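Local coordinates for C-glycoside 3-oxidase (Microbacterium trichothecenolyticum, PDB 7DVE), which uses a bound FAD to oxidise the C3 hydroxyl of the sugar in C-glycosides such as isoorientin and mangiferin, passing the electrons to oxygen to give hydrogen peroxide, at residues S17-A22 with G123-W128; A115-N120 with P396-H401; R276-L281 with D381-S386. All coordinates share one frame; numbering follows the deposited sequence.

Interaction 1 of 3, residues S17-A22 with G123-W128. With FAD (flavin-adenine dinucleotide), chain C.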
loop_
_atom_site.group_PDB
_atom_site.type_symbol
_atom_site.label_atom_id
_atom_site.label_comp_id
_atom_site.label_asym_id
_atom_site.label_seq_id
_atom_site.Cartn_x
_atom_site.Cartn_y
_atom_site.Cartn_z
ATOM N N SER A 17 -4.083 -4.727 9.920
ATOM C CA SER A 17 -3.548 -6.041 9.588
ATOM C C SER A 17 -3.073 -6.125 8.139
ATOM O O SER A 17 -2.953 -7.221 7.598
ATOM C CB SER A 17 -4.586 -7.120 9.876
ATOM O OG SER A 17 -5.518 -7.194 8.821
ATOM N N GLY A 18 -2.797 -4.992 7.500
ATOM C CA GLY A 18 -2.126 -4.984 6.224
ATOM C C GLY A 18 -0.629 -5.148 6.407
ATOM O O GLY A 18 -0.150 -5.368 7.518
ATOM N N PRO A 19 0.139 -5.022 5.323
ATOM C CA PRO A 19 1.585 -5.333 5.394
ATOM C C PRO A 19 2.358 -4.545 6.438
ATOM O O PRO A 19 3.407 -5.024 6.886
ATOM C CB PRO A 19 2.082 -5.006 3.982
ATOM C CG PRO A 19 0.847 -5.085 3.105
ATOM C CD PRO A 19 -0.317 -4.705 3.961
ATOM N N ALA A 20 1.888 -3.367 6.860
ATOM C CA ALA A 20 2.641 -2.594 7.852
ATOM C C ALA A 20 2.476 -3.171 9.257
ATOM O O ALA A 20 3.467 -3.448 9.960
ATOM C CB ALA A 20 2.197 -1.123 7.809
ATOM N N GLY A 21 1.226 -3.368 9.683
ATOM C CA GLY A 21 0.993 -4.027 10.957
ATOM C C GLY A 21 1.564 -5.432 10.975
ATOM O O GLY A 21 2.166 -5.858 11.972
ATOM N N ALA A 22 1.407 -6.160 9.856
ATOM C CA ALA A 22 1.995 -7.491 9.750
ATOM C C ALA A 22 3.512 -7.437 9.867
ATOM O O ALA A 22 4.118 -8.344 10.441
ATOM C CB ALA A 22 1.589 -8.173 8.439
ATOM N N GLY A 123 -5.797 -6.068 4.882
ATOM C CA GLY A 123 -5.940 -4.721 4.358
ATOM C C GLY A 123 -6.041 -4.727 2.846
ATOM O O GLY A 123 -6.436 -5.722 2.218
ATOM N N MET A 124 -5.618 -3.612 2.245
ATOM C CA MET A 124 -5.628 -3.479 0.793
ATOM C C MET A 124 -4.751 -4.525 0.102
ATOM O O MET A 124 -4.979 -4.839 -1.079
ATOM C CB MET A 124 -5.176 -2.075 0.421
ATOM C CG MET A 124 -6.322 -1.198 0.053
ATOM S SD MET A 124 -5.948 0.541 -0.244
ATOM C CE MET A 124 -4.439 0.416 -1.079
ATOM N N ALA A 125 -3.769 -5.097 0.817
ATOM C CA ALA A 125 -2.944 -6.105 0.175
ATOM C C ALA A 125 -3.705 -7.396 -0.087
ATOM O O ALA A 125 -3.181 -8.261 -0.790
ATOM C CB ALA A 125 -1.688 -6.383 1.014
ATOM N N ALA A 126 -4.918 -7.561 0.448
ATOM C CA ALA A 126 -5.706 -8.693 -0.020
ATOM C C ALA A 126 -6.228 -8.483 -1.435
ATOM O O ALA A 126 -6.776 -9.424 -2.026
ATOM C CB ALA A 126 -6.875 -8.974 0.909
ATOM N N HIS A 127 -6.029 -7.292 -2.001
ATOM C CA HIS A 127 -6.627 -6.918 -3.272
ATOM C C HIS A 127 -5.646 -6.293 -4.245
ATOM O O HIS A 127 -6.058 -5.952 -5.360
ATOM C CB HIS A 127 -7.777 -5.909 -3.060
ATOM C CG HIS A 127 -8.712 -6.278 -1.958
ATOM N ND1 HIS A 127 -9.769 -7.143 -2.145
ATOM C CD2 HIS A 127 -8.741 -5.921 -0.654
ATOM C CE1 HIS A 127 -10.418 -7.294 -1.002
ATOM N NE2 HIS A 127 -9.819 -6.557 -0.085
ATOM N N TRP A 128 -4.389 -6.083 -3.850
ATOM C CA TRP A 128 -3.466 -5.260 -4.617
ATOM C C TRP A 128 -2.885 -6.037 -5.798
ATOM O O TRP A 128 -3.176 -7.220 -6.000
ATOM C CB TRP A 128 -2.358 -4.715 -3.717
ATOM C CG TRP A 128 -1.338 -5.715 -3.219
ATOM C CD1 TRP A 128 -1.511 -7.068 -3.018
ATOM C CD2 TRP A 128 0.017 -5.430 -2.847
ATOM N NE1 TRP A 128 -0.349 -7.630 -2.522
ATOM C CE2 TRP A 128 0.607 -6.653 -2.420
ATOM C CE3 TRP A 128 0.788 -4.269 -2.831
ATOM C CZ2 TRP A 128 1.936 -6.733 -1.986
ATOM C CZ3 TRP A 128 2.113 -4.357 -2.396
ATOM C CH2 TRP A 128 2.670 -5.577 -1.986
HETATM P PA FAD C . -3.769 -1.180 4.586
HETATM O O1A FAD C . -4.925 -0.301 4.284
HETATM O O2A FAD C . -3.267 -2.091 3.532
HETATM O O5B FAD C . -4.264 -1.980 5.896
HETATM C C5B FAD C . -4.711 -1.241 7.036
HETATM C C4B FAD C . -5.694 -2.064 7.828
HETATM O O4B FAD C . -6.027 -1.255 8.995
HETATM C C3B FAD C . -7.018 -2.243 7.057
HETATM O O3B FAD C . -7.335 -3.649 7.029
HETATM C C2B FAD C . -8.001 -1.480 7.956
HETATM O O2B FAD C . -9.284 -2.111 8.000
HETATM C C1B FAD C . -7.364 -1.600 9.326
HETATM N N9A FAD C . -7.905 -0.552 10.265
HETATM C C8A FAD C . -7.929 0.748 9.930
HETATM N N7A FAD C . -8.447 1.439 10.952
HETATM C C5A FAD C . -8.756 0.577 11.923
HETATM C C6A FAD C . -9.278 0.769 13.142
HETATM N N6A FAD C . -9.566 2.029 13.468
HETATM N N1A FAD C . -9.503 -0.246 13.999
HETATM C C2A FAD C . -9.174 -1.538 13.584
HETATM N N3A FAD C . -8.613 -1.716 12.305
HETATM C C4A FAD C . -8.416 -0.657 11.502
HETATM N N1 FAD C . 0.698 -0.912 -3.640
HETATM C C2 FAD C . 1.973 -1.132 -4.132
HETATM O O2 FAD C . 2.923 -0.809 -3.428
HETATM N N3 FAD C . 2.154 -1.694 -5.406
HETATM C C4 FAD C . 1.032 -2.084 -6.170
HETATM O O4 FAD C . 1.204 -2.599 -7.280
HETATM C C4X FAD C . -0.241 -1.856 -5.660
HETATM N N5 FAD C . -1.362 -2.152 -6.364
HETATM C C5X FAD C . -2.585 -2.039 -5.768
HETATM C C6 FAD C . -3.751 -2.473 -6.426
HETATM C C7 FAD C . -5.002 -2.424 -5.822
HETATM C C7M FAD C . -6.265 -2.919 -6.571
HETATM C C8 FAD C . -5.111 -1.920 -4.524
HETATM C C8M FAD C . -6.491 -1.856 -3.843
HETATM C C9 FAD C . -3.958 -1.477 -3.861
HETATM C C9A FAD C . -2.693 -1.525 -4.475
HETATM N N10 FAD C . -1.580 -1.081 -3.847
HETATM C C10 FAD C . -0.379 -1.276 -4.396
HETATM C "C1'" FAD C . -1.617 -0.395 -2.524
HETATM C "C2'" FAD C . -1.329 -1.292 -1.314
HETATM O "O2'" FAD C . -2.411 -2.227 -1.175
HETATM C "C3'" FAD C . -1.133 -0.425 -0.026
HETATM O "O3'" FAD C . -0.018 0.461 -0.200
HETATM C "C4'" FAD C . -0.799 -1.296 1.186
HETATM O "O4'" FAD C . -1.834 -2.246 1.388
HETATM C "C5'" FAD C . -0.668 -0.420 2.462
HETATM O "O5'" FAD C . -0.574 -1.253 3.635
HETATM P P FAD C . -0.979 -0.758 5.121
HETATM O O1P FAD C . -1.016 -1.883 6.095
HETATM O O2P FAD C . -0.109 0.406 5.391
HETATM O O3P FAD C . -2.530 -0.296 5.101
#
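Gly123 lies against Gly18 backbone to backbone: their CA atoms are 4.3 Å apart, with no side chain on either to hold the two loops off. Gly123 has positive phi (55°), and a side chain there would run into FAD O5B and crowd Gly18 CA; Gly123 CA sits 3.2 Å from FAD O3B. Met124 turns its amide onto the pyrophosphate, N to FAD O2A 3.1 Å, a bent bond with 136° at the hydrogen. Its side chain leads away from the 17-22 segment and, bent at its last torsion, lays CE beside C1' and O2' of the ribityl chain. Ala125 carries the side-chain contact between the segments, its CB meeting Pro19 CG at 3.5 Å, while helix 490-510 touches the same proline through Thr490 and Val494. His127 points elsewhere, NE2 bonding to Asn120. The backbone sets Trp128 CB 3.3 Å from FAD C9A; with CG between the backbone N and the carbonyl carbon (chi1 71°), the ring edge at CE3 comes in plane toward flavin N1, 3.5 Å away. One indole face receives Ala125 CB near its rim, and NE1 is tied to Ser213 O. A serine in place of Trp128 would probably open a gap between flavin and Ala125 and leave Ser213 O without its indole partner. On the other segment, Gly18 sits at the N-cap position of helix 19-31 and Ala20 N gives a weak bond to FAD O1P, Ser17 OG being held by Glu41 and Gly122. Glycine-rich turn, helix start and phosphate fit the GxGxxG dinucleotide-binding motif of a Rossmann-type FAD domain.

Interaction 2 of 3, residues A115-N120 with P396-H401. With FAD (flavin-adenine dinucleotide), chain C.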
loop_
_atom_site.group_PDB
_atom_site.type_symbol
_atom_site.label_atom_id
_atom_site.label_comp_id
_atom_site.label_asym_id
_atom_site.label_seq_id
_atom_site.Cartn_x
_atom_site.Cartn_y
_atom_site.Cartn_z
ATOM N N ALA A 115 -10.338 8.684 -3.328
ATOM C CA ALA A 115 -9.652 8.156 -2.151
ATOM C C ALA A 115 -10.413 6.952 -1.618
ATOM O O ALA A 115 -11.618 7.039 -1.378
ATOM C CB ALA A 115 -9.548 9.233 -1.060
ATOM N N ALA A 116 -9.704 5.825 -1.429
ATOM C CA ALA A 116 -10.351 4.555 -1.121
ATOM C C ALA A 116 -9.705 3.873 0.083
ATOM O O ALA A 116 -8.630 4.255 0.546
ATOM C CB ALA A 116 -10.341 3.619 -2.334
ATOM N N PHE A 117 -10.405 2.849 0.589
ATOM C CA PHE A 117 -10.008 2.072 1.753
ATOM C C PHE A 117 -10.401 0.618 1.530
ATOM O O PHE A 117 -11.253 0.317 0.689
ATOM C CB PHE A 117 -10.687 2.554 3.041
ATOM C CG PHE A 117 -10.757 4.047 3.185
ATOM C CD1 PHE A 117 -11.815 4.761 2.633
ATOM C CD2 PHE A 117 -9.789 4.728 3.901
ATOM C CE1 PHE A 117 -11.891 6.103 2.758
ATOM C CE2 PHE A 117 -9.862 6.111 4.038
ATOM C CZ PHE A 117 -10.920 6.794 3.466
ATOM N N SER A 118 -9.799 -0.272 2.324
ATOM C CA SER A 118 -10.221 -1.667 2.470
ATOM C C SER A 118 -10.333 -1.993 3.955
ATOM O O SER A 118 -9.493 -1.577 4.750
ATOM C CB SER A 118 -9.233 -2.667 1.822
ATOM O OG SER A 118 -9.249 -2.585 0.413
ATOM N N SER A 119 -11.351 -2.758 4.331
ATOM C CA SER A 119 -11.565 -3.139 5.729
ATOM C C SER A 119 -11.691 -4.658 5.778
ATOM O O SER A 119 -12.776 -5.199 5.539
ATOM C CB SER A 119 -12.800 -2.466 6.306
ATOM O OG SER A 119 -12.511 -1.126 6.678
ATOM N N ASN A 120 -10.582 -5.335 6.085
ATOM C CA ASN A 120 -10.512 -6.798 6.057
ATOM C C ASN A 120 -9.155 -7.236 6.587
ATOM O O ASN A 120 -8.215 -6.441 6.655
ATOM C CB ASN A 120 -10.734 -7.343 4.648
ATOM C CG ASN A 120 -9.726 -6.794 3.649
ATOM O OD1 ASN A 120 -9.997 -5.802 2.956
ATOM N ND2 ASN A 120 -8.547 -7.439 3.567
ATOM N N PRO A 396 -14.203 9.962 13.842
ATOM C CA PRO A 396 -14.433 11.346 13.397
ATOM C C PRO A 396 -14.342 11.456 11.886
ATOM O O PRO A 396 -13.391 10.963 11.266
ATOM C CB PRO A 396 -13.335 12.151 14.098
ATOM C CG PRO A 396 -12.791 11.283 15.163
ATOM C CD PRO A 396 -13.294 9.880 14.996
ATOM N N ALA A 397 -15.362 12.076 11.291
ATOM C CA ALA A 397 -15.471 12.110 9.843
ATOM C C ALA A 397 -14.352 12.952 9.247
ATOM O O ALA A 397 -13.899 13.926 9.844
ATOM C CB ALA A 397 -16.836 12.644 9.409
ATOM N N MET A 398 -13.890 12.541 8.064
ATOM C CA MET A 398 -12.794 13.183 7.348
ATOM C C MET A 398 -13.287 14.224 6.357
ATOM O O MET A 398 -14.323 14.065 5.703
ATOM C CB MET A 398 -11.920 12.173 6.583
ATOM C CG MET A 398 -11.712 10.820 7.217
ATOM S SD MET A 398 -10.841 9.704 6.087
ATOM C CE MET A 398 -10.015 8.645 7.289
ATOM N N GLN A 399 -12.501 15.288 6.251
ATOM C CA GLN A 399 -12.594 16.268 5.185
ATOM C C GLN A 399 -11.221 16.302 4.535
ATOM O O GLN A 399 -10.203 16.382 5.231
ATOM C CB GLN A 399 -13.001 17.657 5.707
ATOM C CG GLN A 399 -12.901 18.736 4.653
ATOM C CD GLN A 399 -13.911 18.525 3.529
ATOM O OE1 GLN A 399 -15.080 18.214 3.795
ATOM N NE2 GLN A 399 -13.471 18.686 2.269
ATOM N N LEU A 400 -11.189 16.164 3.220
ATOM C CA LEU A 400 -9.948 16.097 2.466
ATOM C C LEU A 400 -9.701 17.449 1.811
ATOM O O LEU A 400 -10.594 17.999 1.151
ATOM C CB LEU A 400 -10.006 14.985 1.415
ATOM C CG LEU A 400 -9.935 13.516 1.884
ATOM C CD1 LEU A 400 -9.721 12.567 0.699
ATOM C CD2 LEU A 400 -8.869 13.308 2.948
ATOM N N HIS A 401 -8.499 17.991 2.011
ATOM C CA HIS A 401 -8.075 19.242 1.393
ATOM C C HIS A 401 -6.928 18.924 0.442
ATOM O O HIS A 401 -5.892 18.408 0.870
ATOM C CB HIS A 401 -7.627 20.261 2.441
ATOM C CG HIS A 401 -8.725 20.762 3.332
ATOM N ND1 HIS A 401 -9.487 21.866 3.017
ATOM C CD2 HIS A 401 -9.140 20.358 4.557
ATOM C CE1 HIS A 401 -10.349 22.100 3.991
ATOM N NE2 HIS A 401 -10.159 21.201 4.938
HETATM P PA FAD C . -3.769 -1.180 4.586
HETATM O O1A FAD C . -4.925 -0.301 4.284
HETATM O O2A FAD C . -3.267 -2.091 3.532
HETATM O O5B FAD C . -4.264 -1.980 5.896
HETATM C C5B FAD C . -4.711 -1.241 7.036
HETATM C C4B FAD C . -5.694 -2.064 7.828
HETATM O O4B FAD C . -6.027 -1.255 8.995
HETATM C C3B FAD C . -7.018 -2.243 7.057
HETATM O O3B FAD C . -7.335 -3.649 7.029
HETATM C C2B FAD C . -8.001 -1.480 7.956
HETATM O O2B FAD C . -9.284 -2.111 8.000
HETATM C C1B FAD C . -7.364 -1.600 9.326
HETATM N N9A FAD C . -7.905 -0.552 10.265
HETATM C C8A FAD C . -7.929 0.748 9.930
HETATM N N7A FAD C . -8.447 1.439 10.952
HETATM C C5A FAD C . -8.756 0.577 11.923
HETATM C C6A FAD C . -9.278 0.769 13.142
HETATM N N6A FAD C . -9.566 2.029 13.468
HETATM N N1A FAD C . -9.503 -0.246 13.999
HETATM C C2A FAD C . -9.174 -1.538 13.584
HETATM N N3A FAD C . -8.613 -1.716 12.305
HETATM C C4A FAD C . -8.416 -0.657 11.502
HETATM N N1 FAD C . 0.698 -0.912 -3.640
HETATM C C2 FAD C . 1.973 -1.132 -4.132
HETATM O O2 FAD C . 2.923 -0.809 -3.428
HETATM N N3 FAD C . 2.154 -1.694 -5.406
HETATM C C4 FAD C . 1.032 -2.084 -6.170
HETATM O O4 FAD C . 1.204 -2.599 -7.280
HETATM C C4X FAD C . -0.241 -1.856 -5.660
HETATM N N5 FAD C . -1.362 -2.152 -6.364
HETATM C C5X FAD C . -2.585 -2.039 -5.768
HETATM C C6 FAD C . -3.751 -2.473 -6.426
HETATM C C7 FAD C . -5.002 -2.424 -5.822
HETATM C C7M FAD C . -6.265 -2.919 -6.571
HETATM C C8 FAD C . -5.111 -1.920 -4.524
HETATM C C8M FAD C . -6.491 -1.856 -3.843
HETATM C C9 FAD C . -3.958 -1.477 -3.861
HETATM C C9A FAD C . -2.693 -1.525 -4.475
HETATM N N10 FAD C . -1.580 -1.081 -3.847
HETATM C C10 FAD C . -0.379 -1.276 -4.396
HETATM C "C1'" FAD C . -1.617 -0.395 -2.524
HETATM C "C2'" FAD C . -1.329 -1.292 -1.314
HETATM O "O2'" FAD C . -2.411 -2.227 -1.175
HETATM C "C3'" FAD C . -1.133 -0.425 -0.026
HETATM O "O3'" FAD C . -0.018 0.461 -0.200
HETATM C "C4'" FAD C . -0.799 -1.296 1.186
HETATM O "O4'" FAD C . -1.834 -2.246 1.388
HETATM C "C5'" FAD C . -0.668 -0.420 2.462
HETATM O "O5'" FAD C . -0.574 -1.253 3.635
HETATM P P FAD C . -0.979 -0.758 5.121
HETATM O O1P FAD C . -1.016 -1.883 6.095
HETATM O O2P FAD C . -0.109 0.406 5.391
HETATM O O3P FAD C . -2.530 -0.296 5.101
#
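A Met-aromatic contact joins Met398 to Phe117 where strand 396-401, from the small two-stranded sheet it forms with 382-386, comes up behind the segment that borders the adenosine half of FAD. The two side chains approach from opposite directions. Beyond CG the methionine runs extended (chi2 173°), which carries SD to 3.9 Å from Phe117 CZ, while its terminal CE lies 4.1 Å from Phe117 CE2. The sulfur is 5.1 Å from the centroid of the Phe117 ring and 69° off its normal, an oblique approach. Two residues on, Leu400 reaches over with one branch, CD1 meeting Ala115 CB at 3.8 Å. The backbones stay well apart, Ala115 CA to Leu400 CA being 9.2 Å, and the join is apolar throughout. In this GMC-family fold, the contact thus backs a cofactor-binding loop with a two-stranded antiparallel sheet: Phe117 also meets the Tyr98 ring, in the strand paired with its own, and Met398 touches Val383 and Phe385 of the neighbouring strand. Beyond the phenylalanine the same segment turns polar and follows the FAD ribose, with Ser118 O 3.3 Å from FAD O2B and Ser119 CA 3.4 Å from that same hydroxyl oxygen. Arg276 bonds to Ser118 O and Ser119 OG, and Asn120 ND2 bonds to Gly123 O.

Interaction 3 of 3, residues R276-L281 with D381-S386. With FAD (flavin-adenine dinucleotide), chain C.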
loop_
_atom_site.group_PDB
_atom_site.type_symbol
_atom_site.label_atom_id
_atom_site.label_comp_id
_atom_site.label_asym_id
_atom_site.label_seq_id
_atom_site.Cartn_x
_atom_site.Cartn_y
_atom_site.Cartn_z
ATOM N N ARG A 276 -6.789 6.609 8.100
ATOM C CA ARG A 276 -7.427 6.167 9.332
ATOM C C ARG A 276 -6.468 6.171 10.520
ATOM O O ARG A 276 -6.933 6.265 11.666
ATOM C CB ARG A 276 -8.049 4.789 9.136
ATOM C CG ARG A 276 -9.309 4.828 8.302
ATOM C CD ARG A 276 -9.987 3.488 8.260
ATOM N NE ARG A 276 -9.362 2.644 7.249
ATOM C CZ ARG A 276 -9.780 1.432 6.899
ATOM N NH1 ARG A 276 -10.768 0.832 7.537
ATOM N NH2 ARG A 276 -9.192 0.814 5.871
ATOM N N THR A 277 -5.153 6.125 10.264
ATOM C CA THR A 277 -4.163 6.295 11.332
ATOM C C THR A 277 -4.201 7.703 11.916
ATOM O O THR A 277 -4.324 7.838 13.152
ATOM C CB THR A 277 -2.764 5.935 10.806
ATOM O OG1 THR A 277 -2.707 4.541 10.486
ATOM C CG2 THR A 277 -1.685 6.275 11.822
ATOM N N PRO A 278 -4.105 8.782 11.116
ATOM C CA PRO A 278 -4.371 10.121 11.690
ATOM C C PRO A 278 -5.749 10.226 12.321
ATOM O O PRO A 278 -5.888 10.906 13.345
ATOM C CB PRO A 278 -4.241 11.075 10.489
ATOM C CG PRO A 278 -3.528 10.316 9.447
ATOM C CD PRO A 278 -3.823 8.856 9.670
ATOM N N GLN A 279 -6.771 9.580 11.735
ATOM C CA GLN A 279 -8.101 9.563 12.349
ATOM C C GLN A 279 -8.049 9.067 13.791
ATOM O O GLN A 279 -8.562 9.728 14.710
ATOM C CB GLN A 279 -9.048 8.694 11.521
ATOM C CG GLN A 279 -10.510 8.798 11.927
ATOM C CD GLN A 279 -11.387 7.871 11.121
ATOM O OE1 GLN A 279 -11.009 6.727 10.825
ATOM N NE2 GLN A 279 -12.556 8.360 10.736
ATOM N N LEU A 280 -7.444 7.890 14.002
ATOM C CA LEU A 280 -7.387 7.313 15.339
ATOM C C LEU A 280 -6.595 8.203 16.285
ATOM O O LEU A 280 -7.000 8.406 17.437
ATOM C CB LEU A 280 -6.787 5.908 15.277
ATOM C CG LEU A 280 -6.430 5.255 16.611
ATOM C CD1 LEU A 280 -7.661 5.178 17.512
ATOM C CD2 LEU A 280 -5.832 3.871 16.371
ATOM N N LEU A 281 -5.474 8.766 15.811
ATOM C CA LEU A 281 -4.678 9.632 16.683
ATOM C C LEU A 281 -5.457 10.893 17.062
ATOM O O LEU A 281 -5.435 11.316 18.220
ATOM C CB LEU A 281 -3.339 9.995 16.022
ATOM C CG LEU A 281 -2.281 8.926 15.647
ATOM C CD1 LEU A 281 -0.854 9.463 15.754
ATOM C CD2 LEU A 281 -2.430 7.642 16.444
ATOM N N ASP A 381 -2.361 20.425 1.813
ATOM C CA ASP A 381 -2.838 19.109 1.416
ATOM C C ASP A 381 -2.925 18.250 2.668
ATOM O O ASP A 381 -1.893 17.843 3.209
ATOM C CB ASP A 381 -1.899 18.476 0.388
ATOM C CG ASP A 381 -1.874 19.223 -0.954
ATOM O OD1 ASP A 381 -2.864 19.898 -1.303
ATOM O OD2 ASP A 381 -0.854 19.120 -1.676
ATOM N N ARG A 382 -4.136 17.967 3.145
ATOM C CA ARG A 382 -4.255 17.260 4.415
ATOM C C ARG A 382 -5.588 16.537 4.519
ATOM O O ARG A 382 -6.509 16.754 3.727
ATOM C CB ARG A 382 -4.121 18.214 5.598
ATOM C CG ARG A 382 -5.159 19.322 5.579
ATOM C CD ARG A 382 -4.744 20.377 6.536
ATOM N NE ARG A 382 -5.870 21.158 6.990
ATOM C CZ ARG A 382 -6.219 21.307 8.260
ATOM N NH1 ARG A 382 -5.615 20.631 9.227
ATOM N NH2 ARG A 382 -7.190 22.172 8.568
ATOM N N VAL A 383 -5.675 15.674 5.532
ATOM C CA VAL A 383 -6.941 15.137 6.010
ATOM C C VAL A 383 -7.246 15.772 7.363
ATOM O O VAL A 383 -6.426 15.700 8.282
ATOM C CB VAL A 383 -6.924 13.603 6.098
ATOM C CG1 VAL A 383 -5.708 13.110 6.851
ATOM C CG2 VAL A 383 -8.207 13.108 6.753
ATOM N N ALA A 384 -8.416 16.398 7.479
ATOM C CA ALA A 384 -8.917 17.031 8.689
ATOM C C ALA A 384 -10.112 16.253 9.228
ATOM O O ALA A 384 -10.753 15.484 8.507
ATOM C CB ALA A 384 -9.323 18.489 8.414
ATOM N N PHE A 385 -10.432 16.473 10.501
ATOM C CA PHE A 385 -11.436 15.661 11.175
ATOM C C PHE A 385 -12.454 16.540 11.878
ATOM O O PHE A 385 -12.152 17.659 12.289
ATOM C CB PHE A 385 -10.779 14.695 12.170
ATOM C CG PHE A 385 -9.803 13.780 11.529
ATOM C CD1 PHE A 385 -10.241 12.699 10.787
ATOM C CD2 PHE A 385 -8.437 14.025 11.615
ATOM C CE1 PHE A 385 -9.330 11.864 10.166
ATOM C CE2 PHE A 385 -7.536 13.195 10.997
ATOM C CZ PHE A 385 -7.985 12.122 10.268
ATOM N N SER A 386 -13.671 16.015 12.004
ATOM C CA SER A 386 -14.808 16.744 12.543
ATOM C C SER A 386 -15.009 16.406 14.012
ATOM O O SER A 386 -14.881 15.243 14.412
ATOM C CB SER A 386 -16.084 16.420 11.761
ATOM O OG SER A 386 -17.184 17.176 12.267
HETATM P PA FAD C . -3.769 -1.180 4.586
HETATM O O1A FAD C . -4.925 -0.301 4.284
HETATM O O2A FAD C . -3.267 -2.091 3.532
HETATM O O5B FAD C . -4.264 -1.980 5.896
HETATM C C5B FAD C . -4.711 -1.241 7.036
HETATM C C4B FAD C . -5.694 -2.064 7.828
HETATM O O4B FAD C . -6.027 -1.255 8.995
HETATM C C3B FAD C . -7.018 -2.243 7.057
HETATM O O3B FAD C . -7.335 -3.649 7.029
HETATM C C2B FAD C . -8.001 -1.480 7.956
HETATM O O2B FAD C . -9.284 -2.111 8.000
HETATM C C1B FAD C . -7.364 -1.600 9.326
HETATM N N9A FAD C . -7.905 -0.552 10.265
HETATM C C8A FAD C . -7.929 0.748 9.930
HETATM N N7A FAD C . -8.447 1.439 10.952
HETATM C C5A FAD C . -8.756 0.577 11.923
HETATM C C6A FAD C . -9.278 0.769 13.142
HETATM N N6A FAD C . -9.566 2.029 13.468
HETATM N N1A FAD C . -9.503 -0.246 13.999
HETATM C C2A FAD C . -9.174 -1.538 13.584
HETATM N N3A FAD C . -8.613 -1.716 12.305
HETATM C C4A FAD C . -8.416 -0.657 11.502
HETATM N N1 FAD C . 0.698 -0.912 -3.640
HETATM C C2 FAD C . 1.973 -1.132 -4.132
HETATM O O2 FAD C . 2.923 -0.809 -3.428
HETATM N N3 FAD C . 2.154 -1.694 -5.406
HETATM C C4 FAD C . 1.032 -2.084 -6.170
HETATM O O4 FAD C . 1.204 -2.599 -7.280
HETATM C C4X FAD C . -0.241 -1.856 -5.660
HETATM N N5 FAD C . -1.362 -2.152 -6.364
HETATM C C5X FAD C . -2.585 -2.039 -5.768
HETATM C C6 FAD C . -3.751 -2.473 -6.426
HETATM C C7 FAD C . -5.002 -2.424 -5.822
HETATM C C7M FAD C . -6.265 -2.919 -6.571
HETATM C C8 FAD C . -5.111 -1.920 -4.524
HETATM C C8M FAD C . -6.491 -1.856 -3.843
HETATM C C9 FAD C . -3.958 -1.477 -3.861
HETATM C C9A FAD C . -2.693 -1.525 -4.475
HETATM N N10 FAD C . -1.580 -1.081 -3.847
HETATM C C10 FAD C . -0.379 -1.276 -4.396
HETATM C "C1'" FAD C . -1.617 -0.395 -2.524
HETATM C "C2'" FAD C . -1.329 -1.292 -1.314
HETATM O "O2'" FAD C . -2.411 -2.227 -1.175
HETATM C "C3'" FAD C . -1.133 -0.425 -0.026
HETATM O "O3'" FAD C . -0.018 0.461 -0.200
HETATM C "C4'" FAD C . -0.799 -1.296 1.186
HETATM O "O4'" FAD C . -1.834 -2.246 1.388
HETATM C "C5'" FAD C . -0.668 -0.420 2.462
HETATM O "O5'" FAD C . -0.574 -1.253 3.635
HETATM P P FAD C . -0.979 -0.758 5.121
HETATM O O1P FAD C . -1.016 -1.883 6.095
HETATM O O2P FAD C . -0.109 0.406 5.391
HETATM O O3P FAD C . -2.530 -0.296 5.101
#
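Phe385 meets the backbone of helix 276-281 obliquely, CZ lying 3.2 Å from Gln279 N, and this is the tight end of the contact. CE1 of the phenylalanine lies 3.4 Å from Gln279 CA and 3.5 Å from Gln279 CB. The Gln279 and Phe385 side chains cross at about a right angle, while the amide and ring planes are 30° apart. Pro278 supplies the next surface, its CB 3.9 Å from Phe385 CZ. With CG anti to its carbonyl carbon (chi1 -59°), Phe385 sends the ring from the strand toward the helix, although the residue keeps some exposure. The other end is looser: Val383 CG1 comes only to 4.4 Å from Pro278 CG. Arg382, Ala384 and Ser386, interleaved along the strand, are partly exposed and make no contact with the helix segment. The helix and strand axes pass 9.1 Å apart at 38°, a separation bridged by Phe385, Val383 and Pro278. Polar ends lead elsewhere: Gln279 NE2 bonds to Pro396 O and Asp391, while Arg276, on the far side of the helix, lays one guanidinium face over the FAD adenosine, with NH2 3.3 Å from C2B, and pairs through NE with Asp273. Helix and strand therefore meet by apolar and ring contacts with no hydrogen bond between them, and the outside bonds of Gln279 probably help fix the orientation of its side chain.

From the N terminus, the 17-22 turn after the first Rossmann strand waits about a hundred residues for 123-128, which closes interaction 1. Within that loop, 115-120 has already opened interaction 2, so the two cross; they also touch directly beside the cofactor. Interaction 2 closes only at 396-401, some 276 residues on, and interaction 3 (276-281 with 381-386) is nested inside its span, in series with interaction 1. Its strand pairs with 396-401, and its helix bonds to segment 115-120, joining interactions 2 and 3 a second time. Together they link the nucleotide-binding core and the FAD-lining loops to the two-stranded sheet behind them.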